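Local coordinates for putative aliphatic sulfonates-binding protein (PDB 2X26), which probably serves as the periplasmic binding protein that captures aliphatic sulfonates for uptake by an ABC transporter, at residues A101-H106 / V153-I158; L124-L129 / T179-T184; P161-A166 / V172-D177; S116-L121 / A265-E270; A67-A72 / R272-K277. All coordinates share one frame; numbering follows the deposited sequence.

Interaction 1. Residues A101-H106 / V153-I158; sequences ADLKGH and VDAWAI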
# COMPACT_ATOMS: atom_id res chain seq x y z
N ALA A 101 -14.94 15.86 16.66
CA ALA A 101 -15.48 17.21 16.81
C ALA A 101 -14.70 18.03 17.83
O ALA A 101 -14.56 19.24 17.66
CB ALA A 101 -16.95 17.14 17.16
N ASP A 102 -14.19 17.39 18.88
CA ASP A 102 -13.47 18.13 19.90
C ASP A 102 -12.12 18.67 19.41
O ASP A 102 -11.52 19.51 20.08
CB ASP A 102 -13.25 17.32 21.16
CG ASP A 102 -14.52 17.03 21.89
OD1 ASP A 102 -15.51 17.79 21.71
OD2 ASP A 102 -14.53 16.02 22.62
N LEU A 103 -11.67 18.22 18.25
CA LEU A 103 -10.43 18.78 17.68
C LEU A 103 -10.55 20.22 17.18
O LEU A 103 -9.55 20.85 16.92
CB LEU A 103 -9.89 17.92 16.55
CG LEU A 103 -9.44 16.53 16.98
CD1 LEU A 103 -9.24 15.71 15.78
CD2 LEU A 103 -8.16 16.57 17.73
N LYS A 104 -11.77 20.72 16.99
CA LYS A 104 -11.97 22.11 16.54
C LYS A 104 -11.04 23.06 17.29
O LYS A 104 -11.03 23.05 18.51
CB LYS A 104 -13.43 22.56 16.78
CG LYS A 104 -13.76 23.89 16.09
CD LYS A 104 -15.26 24.08 15.89
CE LYS A 104 -15.54 25.41 15.18
NZ LYS A 104 -17.04 25.71 15.03
N GLY A 105 -10.26 23.86 16.56
CA GLY A 105 -9.41 24.86 17.20
C GLY A 105 -8.05 24.35 17.67
O GLY A 105 -7.20 25.15 18.11
N HIS A 106 -7.82 23.05 17.59
CA HIS A 106 -6.58 22.44 18.10
C HIS A 106 -5.54 22.14 17.03
O HIS A 106 -5.84 22.17 15.83
CB HIS A 106 -6.88 21.18 18.93
CG HIS A 106 -7.52 21.48 20.25
ND1 HIS A 106 -8.81 21.12 20.55
CD2 HIS A 106 -7.04 22.12 21.33
CE1 HIS A 106 -9.11 21.54 21.77
NE2 HIS A 106 -8.05 22.15 22.27
N VAL A 153 1.53 19.51 19.95
CA VAL A 153 0.26 19.35 19.24
C VAL A 153 -0.67 18.52 20.13
O VAL A 153 -0.21 17.86 21.07
CB VAL A 153 0.41 18.61 17.85
CG1 VAL A 153 1.07 19.52 16.85
CG2 VAL A 153 1.16 17.32 17.99
N ASP A 154 -1.96 18.59 19.87
CA ASP A 154 -2.89 17.85 20.71
C ASP A 154 -3.26 16.49 20.20
O ASP A 154 -3.79 15.67 20.94
CB ASP A 154 -4.12 18.69 21.01
CG ASP A 154 -3.72 19.97 21.71
OD1 ASP A 154 -2.93 19.87 22.69
OD2 ASP A 154 -4.08 21.04 21.20
N ALA A 155 -3.02 16.25 18.92
CA ALA A 155 -3.37 14.99 18.30
C ALA A 155 -2.39 14.70 17.16
O ALA A 155 -1.82 15.64 16.60
CB ALA A 155 -4.81 15.04 17.75
N TRP A 156 -2.23 13.42 16.84
CA TRP A 156 -1.29 12.96 15.82
C TRP A 156 -2.02 11.92 14.96
O TRP A 156 -2.50 10.87 15.45
CB TRP A 156 -0.03 12.35 16.46
CG TRP A 156 1.03 11.85 15.50
CD1 TRP A 156 1.25 12.27 14.24
CD2 TRP A 156 2.05 10.89 15.79
NE1 TRP A 156 2.33 11.60 13.68
CE2 TRP A 156 2.83 10.75 14.63
CE3 TRP A 156 2.35 10.10 16.90
CZ2 TRP A 156 3.90 9.87 14.54
CZ3 TRP A 156 3.43 9.22 16.82
CH2 TRP A 156 4.18 9.11 15.66
N ALA A 157 -2.16 12.24 13.69
CA ALA A 157 -2.79 11.29 12.77
C ALA A 157 -1.66 10.55 12.09
O ALA A 157 -0.77 11.18 11.49
CB ALA A 157 -3.68 12.03 11.77
N ILE A 158 -1.65 9.23 12.24
CA ILE A 158 -0.51 8.40 11.83
C ILE A 158 -0.91 6.95 11.55
O ILE A 158 -1.98 6.49 11.96
CB ILE A 158 0.62 8.46 12.95
CG1 ILE A 158 1.97 7.88 12.46
CG2 ILE A 158 0.14 7.84 14.24
CD1 ILE A 158 2.57 8.63 11.26
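His106 and Asp154 meet at about a right angle, with the imidazole and carboxylate planes turned 90° to each other. The carboxylate reaches the carbon side of the ring: Asp154 OD2 lies 3.2 Å from His106 CD2, while His106 NE2 stays 4.3 Å from that oxygen. An acid suits this partly exposed place, since its negative charge would be attracted to the polarised C-H and tend to stabilise any positive charge on the imidazole. The ring's rotation is restrained by a bent hydrogen bond, His106 ND1 to Asp102 O, 3.2 Å long with the oxygen in the ring plane. That bond spans the type II turn from Leu103 to His106, in which Gly105 takes a positive phi that a side chain would make difficult. The turn leads into strand 107-110, the neighbour of strand 155-159 in the five-stranded mixed sheet of one lobe of a type II periplasmic binding protein fold. Beneath the polar pair the contact is apolar. Leu103, its CG anti to the carbonyl carbon (chi1 -65°), carries CD2 to 3.7 Å from Ala155 CB. Alanine's single methyl leaves room for the leucine branch, and Val108 of strand 107-110 and Ile89 and Val91 of strand 87-92 extend the apolar packing.

Interaction 2. Residues L124-L129 / T179-T184; sequences LRQAGL and TDLNQT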
# COMPACT_ATOMS: atom_id res chain seq x y z
N LEU A 124 -12.70 14.77 9.81
CA LEU A 124 -13.17 16.11 10.12
C LEU A 124 -14.49 16.38 9.42
O LEU A 124 -15.42 16.97 10.01
CB LEU A 124 -12.13 17.17 9.73
CG LEU A 124 -10.83 17.19 10.55
CD1 LEU A 124 -9.92 18.28 9.97
CD2 LEU A 124 -11.16 17.52 12.01
N ARG A 125 -14.59 15.94 8.16
CA ARG A 125 -15.81 16.16 7.38
C ARG A 125 -17.03 15.51 8.03
O ARG A 125 -18.12 16.12 8.04
CB ARG A 125 -15.67 15.66 5.93
CG ARG A 125 -16.91 15.97 5.04
CD ARG A 125 -16.60 15.86 3.53
NE ARG A 125 -16.09 14.53 3.19
CZ ARG A 125 -15.63 14.14 2.00
NH1 ARG A 125 -15.62 14.98 0.97
NH2 ARG A 125 -15.19 12.90 1.86
N GLN A 126 -16.85 14.32 8.58
CA GLN A 126 -17.95 13.67 9.32
C GLN A 126 -18.45 14.52 10.46
O GLN A 126 -19.66 14.55 10.72
CB GLN A 126 -17.51 12.34 9.96
CG GLN A 126 -17.35 11.22 9.04
CD GLN A 126 -17.23 9.90 9.77
OE1 GLN A 126 -16.57 9.80 10.84
NE2 GLN A 126 -17.78 8.85 9.17
N ALA A 127 -17.51 15.19 11.17
CA ALA A 127 -17.82 15.99 12.34
C ALA A 127 -18.18 17.44 11.96
O ALA A 127 -18.32 18.34 12.82
CB ALA A 127 -16.60 15.93 13.32
N GLY A 128 -18.36 17.66 10.66
CA GLY A 128 -18.82 18.96 10.14
C GLY A 128 -17.71 19.99 10.21
O GLY A 128 -18.00 21.17 10.46
N LEU A 129 -16.46 19.56 9.99
CA LEU A 129 -15.30 20.46 10.06
C LEU A 129 -14.45 20.43 8.80
O LEU A 129 -14.50 19.46 8.03
CB LEU A 129 -14.44 20.14 11.28
CG LEU A 129 -15.10 20.20 12.67
CD1 LEU A 129 -14.14 19.68 13.74
CD2 LEU A 129 -15.58 21.62 13.05
N THR A 179 -12.42 3.04 10.67
CA THR A 179 -13.46 2.01 10.60
C THR A 179 -14.71 2.41 9.85
O THR A 179 -15.23 1.65 9.01
CB THR A 179 -13.88 1.52 12.01
OG1 THR A 179 -12.84 0.68 12.54
CG2 THR A 179 -15.16 0.70 11.97
N ASP A 180 -15.23 3.58 10.16
CA ASP A 180 -16.48 3.96 9.54
C ASP A 180 -16.19 4.97 8.40
O ASP A 180 -17.08 5.68 7.92
CB ASP A 180 -17.46 4.45 10.62
CG ASP A 180 -17.83 3.34 11.65
OD1 ASP A 180 -18.03 2.17 11.23
OD2 ASP A 180 -17.93 3.63 12.86
N LEU A 181 -14.91 5.00 7.97
CA LEU A 181 -14.44 5.93 6.94
C LEU A 181 -14.35 5.34 5.53
O LEU A 181 -13.78 5.99 4.65
CB LEU A 181 -13.12 6.62 7.35
CG LEU A 181 -13.22 7.43 8.64
CD1 LEU A 181 -11.88 7.98 9.06
CD2 LEU A 181 -14.23 8.57 8.51
N ASN A 182 -14.95 4.15 5.36
CA ASN A 182 -15.00 3.42 4.07
C ASN A 182 -13.71 3.58 3.27
O ASN A 182 -13.66 4.20 2.21
CB ASN A 182 -16.23 3.76 3.22
CG ASN A 182 -17.52 3.28 3.85
OD1 ASN A 182 -17.59 3.05 5.06
ND2 ASN A 182 -18.56 3.14 3.03
N GLN A 183 -12.66 2.99 3.81
CA GLN A 183 -11.38 3.00 3.16
C GLN A 183 -11.27 2.07 1.93
O GLN A 183 -12.06 1.15 1.72
CB GLN A 183 -10.34 2.70 4.21
CG GLN A 183 -10.29 3.78 5.28
CD GLN A 183 -9.09 3.61 6.15
OE1 GLN A 183 -8.85 2.52 6.66
NE2 GLN A 183 -8.30 4.67 6.33
N THR A 184 -10.27 2.31 1.10
CA THR A 184 -10.17 1.66 -0.22
C THR A 184 -9.35 0.36 -0.27
O THR A 184 -9.75 -0.64 -0.89
CB THR A 184 -9.50 2.67 -1.16
OG1 THR A 184 -10.35 3.80 -1.23
CG2 THR A 184 -9.30 2.09 -2.60
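The side-chain amide of Gln126 has a methyl group of Leu181 over one face. Leu181 CD2 is 3.5 Å from Gln126 CD, and Gln126 OE1 and NE2 are about as close to it, so it sits above the middle of the group rather than beside one end. At the rim of the same amide each polar atom looks elsewhere: OE1 accepts a hydrogen bond from the ammonium of Lys176, and Gln126 NE2 stands 3.5 Å from Asp180 O. The lysine would be expected to fix the rotation of the amide, keeping its flat side turned to the leucine.

Gln126 can span the distance because its chain is extended beyond CG (chi2 -167°), which places the amide well clear of its helix. A long polar side chain suits this exposed site: its flat group covers a hydrocarbon while its ends remain available for polar partners. Leu181 is buried, where an apolar side chain is at home, and its other branch, CD1, packs on Leu119, about two helical turns before Gln126.

Gln126 stands at the last turn of helix 115-126, which closes in a Schellman motif. Leu129 N bonds to Leu124 O at 2.8 Å and Gly128 N to Arg125 O at 3.0 Å, with Gly128 supplying the positive phi. Segment 179-184, by contrast, runs from strand 172-177 of one sheet to strand 186-191 of the other, a crossover between lobes consistent with the hinge segments of type II periplasmic binding proteins.

Interaction 3. Residues P161-A166 / V172-D177; sequences PYYSAA and VRVLKD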
# COMPACT_ATOMS: atom_id res chain seq x y z
N PRO A 161 3.58 1.11 11.54
CA PRO A 161 3.75 0.70 12.95
C PRO A 161 4.03 1.82 13.96
O PRO A 161 4.20 1.54 15.16
CB PRO A 161 5.01 -0.19 12.86
CG PRO A 161 5.87 0.56 11.83
CD PRO A 161 4.79 0.77 10.74
N TYR A 162 4.05 3.08 13.53
CA TYR A 162 4.23 4.18 14.46
C TYR A 162 3.14 4.16 15.52
O TYR A 162 3.39 4.45 16.68
CB TYR A 162 4.12 5.53 13.73
CG TYR A 162 5.22 5.77 12.70
CD1 TYR A 162 4.92 5.72 11.35
CD2 TYR A 162 6.51 6.08 13.07
CE1 TYR A 162 5.89 5.94 10.38
CE2 TYR A 162 7.52 6.30 12.10
CZ TYR A 162 7.16 6.25 10.75
OH TYR A 162 8.11 6.51 9.78
N TYR A 163 1.93 3.86 15.06
CA TYR A 163 0.76 3.80 15.91
C TYR A 163 1.05 2.77 17.01
O TYR A 163 0.97 3.12 18.20
CB TYR A 163 -0.48 3.45 15.09
CG TYR A 163 -1.61 2.81 15.85
CD1 TYR A 163 -1.90 3.19 17.17
CD2 TYR A 163 -2.43 1.84 15.25
CE1 TYR A 163 -2.94 2.60 17.89
CE2 TYR A 163 -3.49 1.26 15.96
CZ TYR A 163 -3.72 1.63 17.27
OH TYR A 163 -4.78 1.03 17.95
N SER A 164 1.42 1.56 16.63
CA SER A 164 1.59 0.50 17.61
C SER A 164 2.74 0.85 18.53
O SER A 164 2.67 0.58 19.74
CB SER A 164 1.85 -0.86 17.00
OG SER A 164 0.69 -1.40 16.32
N ALA A 165 3.79 1.47 17.98
CA ALA A 165 4.94 1.84 18.84
C ALA A 165 4.52 2.85 19.92
O ALA A 165 4.93 2.72 21.09
CB ALA A 165 6.10 2.37 17.99
N ALA A 166 3.73 3.86 19.54
CA ALA A 166 3.25 4.89 20.46
C ALA A 166 2.31 4.28 21.49
O ALA A 166 2.36 4.60 22.69
CB ALA A 166 2.52 5.99 19.69
N VAL A 172 -1.31 7.02 25.51
CA VAL A 172 -2.10 7.46 24.35
C VAL A 172 -3.34 6.62 24.09
O VAL A 172 -3.46 5.47 24.54
CB VAL A 172 -1.26 7.62 23.05
CG1 VAL A 172 -0.09 8.57 23.27
CG2 VAL A 172 -0.77 6.25 22.53
N ARG A 173 -4.26 7.22 23.35
CA ARG A 173 -5.56 6.66 23.09
C ARG A 173 -5.95 6.97 21.64
O ARG A 173 -5.66 8.06 21.08
CB ARG A 173 -6.54 7.24 24.13
CG ARG A 173 -7.96 7.55 23.71
CD ARG A 173 -8.84 7.81 24.95
NE ARG A 173 -8.80 9.17 25.47
CZ ARG A 173 -9.45 10.22 24.96
NH1 ARG A 173 -10.18 10.12 23.86
NH2 ARG A 173 -9.31 11.40 25.54
N VAL A 174 -6.54 5.99 21.00
CA VAL A 174 -7.10 6.19 19.66
C VAL A 174 -8.39 7.02 19.78
O VAL A 174 -9.38 6.57 20.37
CB VAL A 174 -7.33 4.85 18.98
CG1 VAL A 174 -8.12 5.00 17.66
CG2 VAL A 174 -6.01 4.17 18.70
N LEU A 175 -8.39 8.24 19.24
CA LEU A 175 -9.60 9.07 19.17
C LEU A 175 -10.52 8.58 18.04
O LEU A 175 -11.75 8.63 18.15
CB LEU A 175 -9.21 10.52 18.91
CG LEU A 175 -10.34 11.55 18.84
CD1 LEU A 175 -10.85 11.76 20.20
CD2 LEU A 175 -9.78 12.81 18.22
N LYS A 176 -9.91 8.13 16.96
CA LYS A 176 -10.66 7.78 15.75
C LYS A 176 -9.80 6.86 14.92
O LYS A 176 -8.64 7.12 14.78
CB LYS A 176 -10.98 9.08 14.98
CG LYS A 176 -11.73 8.92 13.68
CD LYS A 176 -13.07 8.36 13.91
CE LYS A 176 -13.82 8.43 12.57
NZ LYS A 176 -15.17 7.89 12.71
N ASP A 177 -10.37 5.76 14.41
CA ASP A 177 -9.63 4.98 13.39
C ASP A 177 -10.42 5.00 12.09
O ASP A 177 -11.41 5.74 11.96
CB ASP A 177 -9.29 3.56 13.89
CG ASP A 177 -10.51 2.66 14.03
OD1 ASP A 177 -11.61 2.97 13.48
OD2 ASP A 177 -10.40 1.60 14.69
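Helix 162-169 and the strand that follows it draw together along this contact, the CA atoms of Tyr163 and Val174 standing 9.0 Å apart and those of Ala166 and Val172 only 7.1 Å. Where the gap is wider a large side chain fills it. Tyr163 and Val174 cross at about a right angle, and Val174 CG2 meets the far end of the phenol, 3.5 Å from Tyr163 CE1 and 3.5 Å from Tyr163 OH. The tyrosine has its CG anti to the backbone N (chi1 156°), which swings the ring from the helix toward the sheet; its ring also stacks with His244. Where the gap narrows, small groups suffice: Val172 CG2 rests 3.5 Å from Ala166 O and 4.4 Å from Ala166 CB. Alanine lets the valine methyl nestle against the helix backbone, and the beta-branched valines favour the extended chain while presenting methyls to the helix. Arg173, between them, points the other way and bonds to the backbone of Glu93 and Ile97. The strand pairs antiparallel with strand 87-92 at the border of its sheet, and Leu175 and Lys176 both face Ile89, a classic beta bulge.

Interaction 4. Residues S116-L121 / A265-E270; sequences SHNLLL and ADLFYE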
# COMPACT_ATOMS: atom_id res chain seq x y z
N SER A 116 -2.63 9.69 6.26
CA SER A 116 -3.17 10.39 7.43
C SER A 116 -3.89 11.72 7.06
O SER A 116 -4.87 12.08 7.70
CB SER A 116 -2.11 10.68 8.50
OG SER A 116 -1.60 9.44 8.99
N HIS A 117 -3.38 12.42 6.03
CA HIS A 117 -4.03 13.65 5.51
C HIS A 117 -5.42 13.23 5.00
O HIS A 117 -6.41 13.92 5.27
CB HIS A 117 -3.12 14.25 4.39
CG HIS A 117 -3.52 15.62 3.91
ND1 HIS A 117 -2.59 16.53 3.41
CD2 HIS A 117 -4.73 16.21 3.75
CE1 HIS A 117 -3.22 17.62 3.00
NE2 HIS A 117 -4.52 17.46 3.21
N ASN A 118 -5.51 12.09 4.30
CA ASN A 118 -6.79 11.64 3.76
C ASN A 118 -7.73 11.29 4.92
O ASN A 118 -8.90 11.70 4.93
CB ASN A 118 -6.57 10.43 2.82
CG ASN A 118 -7.82 9.88 2.24
OD1 ASN A 118 -8.57 10.59 1.54
ND2 ASN A 118 -8.07 8.59 2.46
N LEU A 119 -7.21 10.56 5.91
CA LEU A 119 -8.05 10.11 7.05
C LEU A 119 -8.57 11.35 7.75
O LEU A 119 -9.76 11.42 8.07
CB LEU A 119 -7.24 9.29 8.08
CG LEU A 119 -8.02 8.93 9.37
CD1 LEU A 119 -8.56 7.62 9.17
CD2 LEU A 119 -7.10 8.83 10.52
N LEU A 120 -7.70 12.33 7.94
CA LEU A 120 -8.06 13.52 8.70
C LEU A 120 -9.09 14.37 7.98
O LEU A 120 -10.06 14.81 8.63
CB LEU A 120 -6.84 14.36 9.09
CG LEU A 120 -7.15 15.55 9.99
CD1 LEU A 120 -7.76 15.15 11.38
CD2 LEU A 120 -5.88 16.41 10.16
N LEU A 121 -8.91 14.61 6.68
CA LEU A 121 -9.96 15.33 5.89
C LEU A 121 -11.32 14.65 6.04
O LEU A 121 -12.32 15.33 6.26
CB LEU A 121 -9.62 15.38 4.39
CG LEU A 121 -8.57 16.40 3.95
CD1 LEU A 121 -8.25 16.15 2.49
CD2 LEU A 121 -9.16 17.78 4.10
N ALA A 265 -9.41 10.36 -5.33
CA ALA A 265 -8.76 11.19 -6.36
C ALA A 265 -9.49 12.52 -6.49
O ALA A 265 -8.84 13.58 -6.54
CB ALA A 265 -8.67 10.49 -7.69
N ASP A 266 -10.82 12.47 -6.49
CA ASP A 266 -11.59 13.72 -6.54
C ASP A 266 -11.32 14.61 -5.34
O ASP A 266 -11.06 15.81 -5.52
CB ASP A 266 -13.08 13.48 -6.68
CG ASP A 266 -13.45 12.69 -7.94
OD1 ASP A 266 -12.64 12.60 -8.89
OD2 ASP A 266 -14.57 12.14 -7.95
N LEU A 267 -11.32 14.04 -4.14
CA LEU A 267 -11.02 14.78 -2.92
C LEU A 267 -9.64 15.47 -3.00
O LEU A 267 -9.50 16.66 -2.66
CB LEU A 267 -11.03 13.84 -1.70
CG LEU A 267 -10.84 14.50 -0.31
CD1 LEU A 267 -11.97 15.52 -0.07
CD2 LEU A 267 -10.74 13.46 0.85
N PHE A 268 -8.64 14.72 -3.44
CA PHE A 268 -7.30 15.28 -3.58
C PHE A 268 -7.23 16.39 -4.63
O PHE A 268 -6.63 17.44 -4.36
CB PHE A 268 -6.23 14.19 -3.78
CG PHE A 268 -5.72 13.63 -2.47
CD1 PHE A 268 -6.60 13.11 -1.53
CD2 PHE A 268 -4.34 13.62 -2.18
CE1 PHE A 268 -6.11 12.60 -0.29
CE2 PHE A 268 -3.88 13.12 -0.97
CZ PHE A 268 -4.76 12.60 -0.04
N TYR A 269 -7.89 16.22 -5.78
CA TYR A 269 -7.94 17.29 -6.78
C TYR A 269 -8.67 18.52 -6.23
O TYR A 269 -8.27 19.68 -6.50
CB TYR A 269 -8.65 16.80 -8.04
CG TYR A 269 -8.98 17.90 -9.05
CD1 TYR A 269 -7.97 18.55 -9.75
CD2 TYR A 269 -10.32 18.25 -9.33
CE1 TYR A 269 -8.26 19.53 -10.70
CE2 TYR A 269 -10.62 19.24 -10.27
CZ TYR A 269 -9.59 19.87 -10.95
OH TYR A 269 -9.87 20.84 -11.88
N GLU A 270 -9.79 18.28 -5.53
CA GLU A 270 -10.63 19.39 -5.00
C GLU A 270 -9.85 20.23 -4.01
O GLU A 270 -10.08 21.43 -3.89
CB GLU A 270 -11.92 18.89 -4.35
CG GLU A 270 -12.96 18.44 -5.36
CD GLU A 270 -14.01 17.48 -4.78
OE1 GLU A 270 -13.99 17.23 -3.54
OE2 GLU A 270 -14.84 16.98 -5.57
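Two helices cross almost perpendicularly here, at 89°, in a buried contact that probably bridges the two lobes of the type II periplasmic binding protein fold. Helix 115-126 flanks the sheet that contains strands 87-92 and 107-110, whereas helix 255-270 also packs on helix 62-69, which follows a strand of the other sheet. The axes of segments 116-121 and 265-270 come no closer than 11.5 Å, a spacing that calls for sizeable side chains in between.

Phe268 and Leu267 provide that bulk from one helix, Asn118 and Leu121 from the other. The phenyl ring of Phe268 approaches Asn118 edge-on: Phe268 CE1 lies 3.8 Å from Asn118 CB, which is in the plane of the ring. The amide plane is turned 52° from the ring, so the two flat groups do not stack. With CG anti to the backbone N (chi1 179°), Asn118 directs its oxygen at the crossing, where the ring's weakly positive rim is a tolerable neighbour at 3.7 Å between Asn118 OD1 and Phe268 CE1. Being buried, that oxygen needs a stronger partner, and it finds one on its own helix in the side-chain NE of Arg122. Ile62 of helix 62-69 touches both Asn118 and Phe268.

Leu121, one turn on from Asn118, and Leu267 complete the packing with flexible branched side chains that slide past each other in opposite directions. Leu267, whose CG likewise lies opposite the backbone N, sends CD2 between the two residues of the facing helix, 3.7 Å from Asn118 OD1 and 4.0 Å from Leu121 CD1.

Interaction 5. Residues A67-A72 / R272-K277; sequences AQAAGA and RLVPKK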
# COMPACT_ATOMS: atom_id res chain seq x y z
N ALA A 67 0.90 10.03 -9.00
CA ALA A 67 1.61 9.63 -10.24
C ALA A 67 0.66 9.70 -11.46
O ALA A 67 1.02 10.19 -12.53
CB ALA A 67 2.24 8.18 -10.06
N GLN A 68 -0.57 9.24 -11.28
CA GLN A 68 -1.46 9.16 -12.41
C GLN A 68 -1.92 10.55 -12.78
O GLN A 68 -2.12 10.87 -13.96
CB GLN A 68 -2.62 8.16 -12.14
CG GLN A 68 -1.99 6.71 -11.91
CD GLN A 68 -2.95 5.70 -11.24
OE1 GLN A 68 -3.96 6.07 -10.59
NE2 GLN A 68 -2.61 4.42 -11.39
N ALA A 69 -2.07 11.41 -11.78
CA ALA A 69 -2.52 12.77 -12.06
C ALA A 69 -1.48 13.50 -12.91
O ALA A 69 -1.80 14.46 -13.63
CB ALA A 69 -2.75 13.52 -10.76
N ALA A 70 -0.24 13.06 -12.77
CA ALA A 70 0.89 13.58 -13.61
C ALA A 70 1.08 12.88 -14.96
O ALA A 70 2.12 13.07 -15.64
CB ALA A 70 2.18 13.51 -12.82
N GLY A 71 0.13 12.05 -15.33
CA GLY A 71 0.20 11.39 -16.62
C GLY A 71 0.86 10.01 -16.63
O GLY A 71 0.90 9.39 -17.68
N ALA A 72 1.31 9.46 -15.49
CA ALA A 72 1.89 8.13 -15.54
C ALA A 72 0.82 7.11 -15.93
O ALA A 72 -0.35 7.22 -15.50
CB ALA A 72 2.58 7.76 -14.26
N ARG A 272 -6.65 20.74 -4.26
CA ARG A 272 -5.42 21.12 -5.01
C ARG A 272 -4.13 20.37 -4.57
O ARG A 272 -3.00 20.87 -4.76
CB ARG A 272 -5.24 22.65 -5.05
CG ARG A 272 -6.52 23.43 -5.31
CD ARG A 272 -6.32 24.94 -5.01
NE ARG A 272 -4.94 25.38 -5.32
CZ ARG A 272 -4.50 26.64 -5.24
NH1 ARG A 272 -5.32 27.64 -4.86
NH2 ARG A 272 -3.24 26.92 -5.55
N LEU A 273 -4.31 19.16 -4.03
CA LEU A 273 -3.19 18.28 -3.70
C LEU A 273 -2.59 17.65 -4.97
O LEU A 273 -1.39 17.37 -5.00
CB LEU A 273 -3.65 17.20 -2.71
CG LEU A 273 -4.01 17.76 -1.33
CD1 LEU A 273 -4.74 16.80 -0.42
CD2 LEU A 273 -2.70 18.26 -0.64
N VAL A 274 -3.41 17.40 -5.98
CA VAL A 274 -2.92 17.03 -7.31
C VAL A 274 -3.48 18.00 -8.32
O VAL A 274 -4.55 18.58 -8.07
CB VAL A 274 -3.37 15.59 -7.70
CG1 VAL A 274 -2.70 14.60 -6.83
CG2 VAL A 274 -4.89 15.46 -7.60
N PRO A 275 -2.80 18.18 -9.48
CA PRO A 275 -3.18 19.24 -10.39
C PRO A 275 -4.32 18.88 -11.34
O PRO A 275 -4.85 19.78 -12.03
CB PRO A 275 -1.88 19.46 -11.22
CG PRO A 275 -1.20 18.16 -11.21
CD PRO A 275 -1.53 17.53 -9.88
N LYS A 276 -4.67 17.60 -11.41
CA LYS A 276 -5.63 17.09 -12.41
C LYS A 276 -6.61 16.12 -11.80
O LYS A 276 -6.29 15.40 -10.86
CB LYS A 276 -4.91 16.39 -13.59
CG LYS A 276 -4.26 17.35 -14.61
CD LYS A 276 -3.94 16.67 -15.98
CE LYS A 276 -2.88 17.48 -16.75
NZ LYS A 276 -3.38 18.77 -17.30
N LYS A 277 -7.82 16.10 -12.35
CA LYS A 277 -8.75 15.02 -12.06
C LYS A 277 -8.19 13.80 -12.79
O LYS A 277 -7.55 13.95 -13.83
CB LYS A 277 -10.17 15.41 -12.52
CG LYS A 277 -11.28 14.89 -11.62
CD LYS A 277 -12.65 15.23 -12.18
CE LYS A 277 -13.78 14.55 -11.38
NZ LYS A 277 -13.80 13.03 -11.45
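Ala69 is the tight centre of this contact, its methyl pressed against the bend of segment 272-277. Ala69 CB lies 3.7 Å from Val274 CB and 4.0 Å from Lys276 O, and the CA atoms of Ala69 and Lys276 are only 5.3 Å apart. Such an approach of two backbones suits alanine, whose single methyl fills the space without forcing the chains apart. Val274, buried, points its branched carbon inward and also touches Ile65 and Phe66 of helix 62-69, which carries Ala69.

Toward solvent the fit is slacker. Pro275, exposed, meets the methyl with the margin of its ring, Pro275 CD standing 4.3 Å from Ala69 CB. The root of Lys276 still packs closely, its CB 3.7 Å from Ala69 O, but the chain then bends at chi4 (-72°) and the tip of this exposed residue leads away. A long aliphatic stem with a charged tip is apt for such a border.

Both segments include the Schellman end of a helix: 67-72 closes helix 62-69, and Arg272 closes helix 255-270. Gly71 provides the positive phi in the first, where Ala72 N bonds to Ala67 O at 3.1 Å; Arg272 does so in the second.

Overall arrangement
Interactions 1 and 3 both reach the sheet containing strands 155-159 and 172-177, and interaction 2 adjoins them: Leu103 CD1 of interaction 1 touches Leu175 CD2 of interaction 3 at 3.8 Å, and Gln126 OE1 of interaction 2 lies 3.0 Å from Lys176 NZ of interaction 3. Helix 115-126 carries both interactions 2 and 4, whose centres are 11 Å apart. Interaction 4 continues into interaction 5 through the salt bridge of Asp266 OD1 with Lys277 NZ (2.8 Å). Interactions 3 and 5 are the most distant, about 30 Å between centres. Proteins of this fold bind solute between their lobes; interactions 2 and 4 involve elements that probably connect the lobes.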